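Local coordinates for putative iron binding protein (Bordetella pertussis Tohama I, PDB 1Y9U) that binds ferric iron through tyrosinate ligands and probably serves as the periplasmic solute-binding protein of a bacterial iron-uptake system, at residues L147-I152 with A303-Y308. Sequence-based numbering, arbitrary orientation.
Sequences LVAAMI and AEIAKY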
loop_
_atom_site.group_PDB
_atom_site.type_symbol
_atom_site.label_atom_id
_atom_site.label_comp_id
_atom_site.label_asym_id
_atom_site.label_seq_id
_atom_site.Cartn_x
_atom_site.Cartn_y
_atom_site.Cartn_z
ATOM N N LEU A 147 2.675 0.677 9.723
ATOM C CA LEU A 147 2.705 -0.617 10.416
ATOM C C LEU A 147 2.689 -0.385 11.930
ATOM O O LEU A 147 1.980 -1.055 12.665
ATOM C CB LEU A 147 3.946 -1.434 9.993
ATOM C CG LEU A 147 4.179 -2.751 10.748
ATOM C CD1 LEU A 147 3.051 -3.717 10.543
ATOM C CD2 LEU A 147 5.529 -3.380 10.341
ATOM N N VAL A 148 3.490 0.580 12.376
ATOM C CA VAL A 148 3.540 0.966 13.797
ATOM C C VAL A 148 2.175 1.457 14.276
ATOM O O VAL A 148 1.733 1.103 15.357
ATOM C CB VAL A 148 4.663 2.000 14.057
ATOM C CG1 VAL A 148 4.658 2.496 15.519
ATOM C CG2 VAL A 148 6.012 1.358 13.712
ATOM N N ALA A 149 1.496 2.251 13.462
ATOM C CA ALA A 149 0.159 2.748 13.816
ATOM C C ALA A 149 -0.833 1.606 13.973
ATOM O O ALA A 149 -1.616 1.565 14.921
ATOM C CB ALA A 149 -0.331 3.761 12.784
ATOM N N ALA A 150 -0.787 0.634 13.074
ATOM C CA ALA A 150 -1.660 -0.526 13.190
ATOM C C ALA A 150 -1.324 -1.326 14.447
ATOM O O ALA A 150 -2.203 -1.861 15.121
ATOM C CB ALA A 150 -1.540 -1.403 11.953
ATOM N N MET A 151 -0.037 -1.424 14.776
ATOM C CA MET A 151 0.378 -2.138 15.978
ATOM C C MET A 151 -0.153 -1.442 17.247
ATOM O O MET A 151 -0.570 -2.111 18.178
ATOM C CB MET A 151 1.906 -2.287 16.046
ATOM C CG MET A 151 2.373 -3.233 17.159
ATOM S SD MET A 151 4.158 -3.529 17.108
ATOM C CE MET A 151 4.287 -4.665 15.725
ATOM N N ILE A 152 -0.158 -0.118 17.284
ATOM C CA ILE A 152 -0.757 0.590 18.439
ATOM C C ILE A 152 -2.240 0.244 18.516
ATOM O O ILE A 152 -2.769 -0.057 19.581
ATOM C CB ILE A 152 -0.550 2.107 18.356
ATOM C CG1 ILE A 152 0.947 2.450 18.373
ATOM C CG2 ILE A 152 -1.274 2.817 19.504
ATOM C CD1 ILE A 152 1.260 3.865 18.047
ATOM N N ALA A 303 -8.547 2.918 8.143
ATOM C CA ALA A 303 -8.647 4.270 8.675
ATOM C C ALA A 303 -7.945 4.426 10.038
ATOM O O ALA A 303 -7.472 5.510 10.346
ATOM C CB ALA A 303 -10.094 4.722 8.756
ATOM N N GLU A 304 -7.876 3.342 10.809
ATOM C CA GLU A 304 -7.128 3.311 12.086
ATOM C C GLU A 304 -5.651 3.667 11.919
ATOM O O GLU A 304 -5.021 4.218 12.833
ATOM C CB GLU A 304 -7.261 1.943 12.779
ATOM C CG GLU A 304 -8.663 1.606 13.258
ATOM C CD GLU A 304 -9.010 2.300 14.565
ATOM O OE1 GLU A 304 -9.583 3.394 14.507
ATOM O OE2 GLU A 304 -8.683 1.755 15.637
ATOM N N ILE A 305 -5.079 3.331 10.771
ATOM C CA ILE A 305 -3.683 3.667 10.499
ATOM C C ILE A 305 -3.506 5.190 10.487
ATOM O O ILE A 305 -2.561 5.732 11.059
ATOM C CB ILE A 305 -3.221 3.029 9.166
ATOM C CG1 ILE A 305 -3.148 1.519 9.306
ATOM C CG2 ILE A 305 -1.887 3.597 8.715
ATOM C CD1 ILE A 305 -3.179 0.824 7.974
ATOM N N ALA A 306 -4.442 5.890 9.857
ATOM C CA ALA A 306 -4.416 7.338 9.835
ATOM C C ALA A 306 -4.637 7.922 11.232
ATOM O O ALA A 306 -3.970 8.885 11.597
ATOM C CB ALA A 306 -5.472 7.873 8.859
ATOM N N LYS A 307 -5.538 7.319 12.001
ATOM C CA LYS A 307 -5.836 7.752 13.378
ATOM C C LYS A 307 -4.598 7.735 14.275
ATOM O O LYS A 307 -4.431 8.628 15.076
ATOM C CB LYS A 307 -6.915 6.848 14.012
ATOM C CG LYS A 307 -7.287 7.153 15.490
ATOM C CD LYS A 307 -8.352 6.200 16.062
ATOM C CE LYS A 307 -8.555 6.385 17.595
ATOM N NZ LYS A 307 -9.794 5.709 18.117
ATOM N N TYR A 308 -3.762 6.701 14.149
ATOM C CA TYR A 308 -2.625 6.489 15.050
ATOM C C TYR A 308 -1.278 6.879 14.426
ATOM O O TYR A 308 -0.233 6.639 15.040
ATOM C CB TYR A 308 -2.580 5.025 15.509
ATOM C CG TYR A 308 -3.663 4.649 16.480
ATOM C CD1 TYR A 308 -4.808 3.983 16.064
ATOM C CD2 TYR A 308 -3.547 4.960 17.833
ATOM C CE1 TYR A 308 -5.804 3.629 16.960
ATOM C CE2 TYR A 308 -4.546 4.614 18.738
ATOM C CZ TYR A 308 -5.670 3.950 18.294
ATOM O OH TYR A 308 -6.678 3.598 19.177
#
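Tyr308 turns its CG anti to its own carbonyl carbon (chi1 -72°), and Ile152 keeps CG1 beside the backbone N (chi1 -62°), which puts its CG2 branch anti to that N. These torsions bring the methyl and the ring together. Ile152 CG2 lies 3.5 Å from Tyr308 CD2 and 3.8 Å from Tyr308 CE2, meeting the ring at a slant. Ala149 sits at the point where the two backbones come nearest. Its CB lies 3.4 Å from Ile305 O and 3.8 Å from Tyr308 CB, so the small methyl rests against both backbone and side chain. Ala149 O lies beside Tyr308 CB. Ile305 also meets Ala150, with CG1 4.3 Å from Ala150 CB. The contact is a nearly perpendicular helix crossing in a periplasmic binding protein fold, with short-segment axes 7.9 Å apart at 95°. It packs the 303-308 part of the last helix, 303-318, on helix 142-155, which carries the iron-binding residue Tyr143, although no iron is bound to this chain in the model. The side chain of Ile305 is about 10 Å from that of Tyr143. Lys307 CG lies over one face of the Tyr308 ring, toward its rim. Further along helix 303-318, Gln311 and Leu315 also touch Ile152.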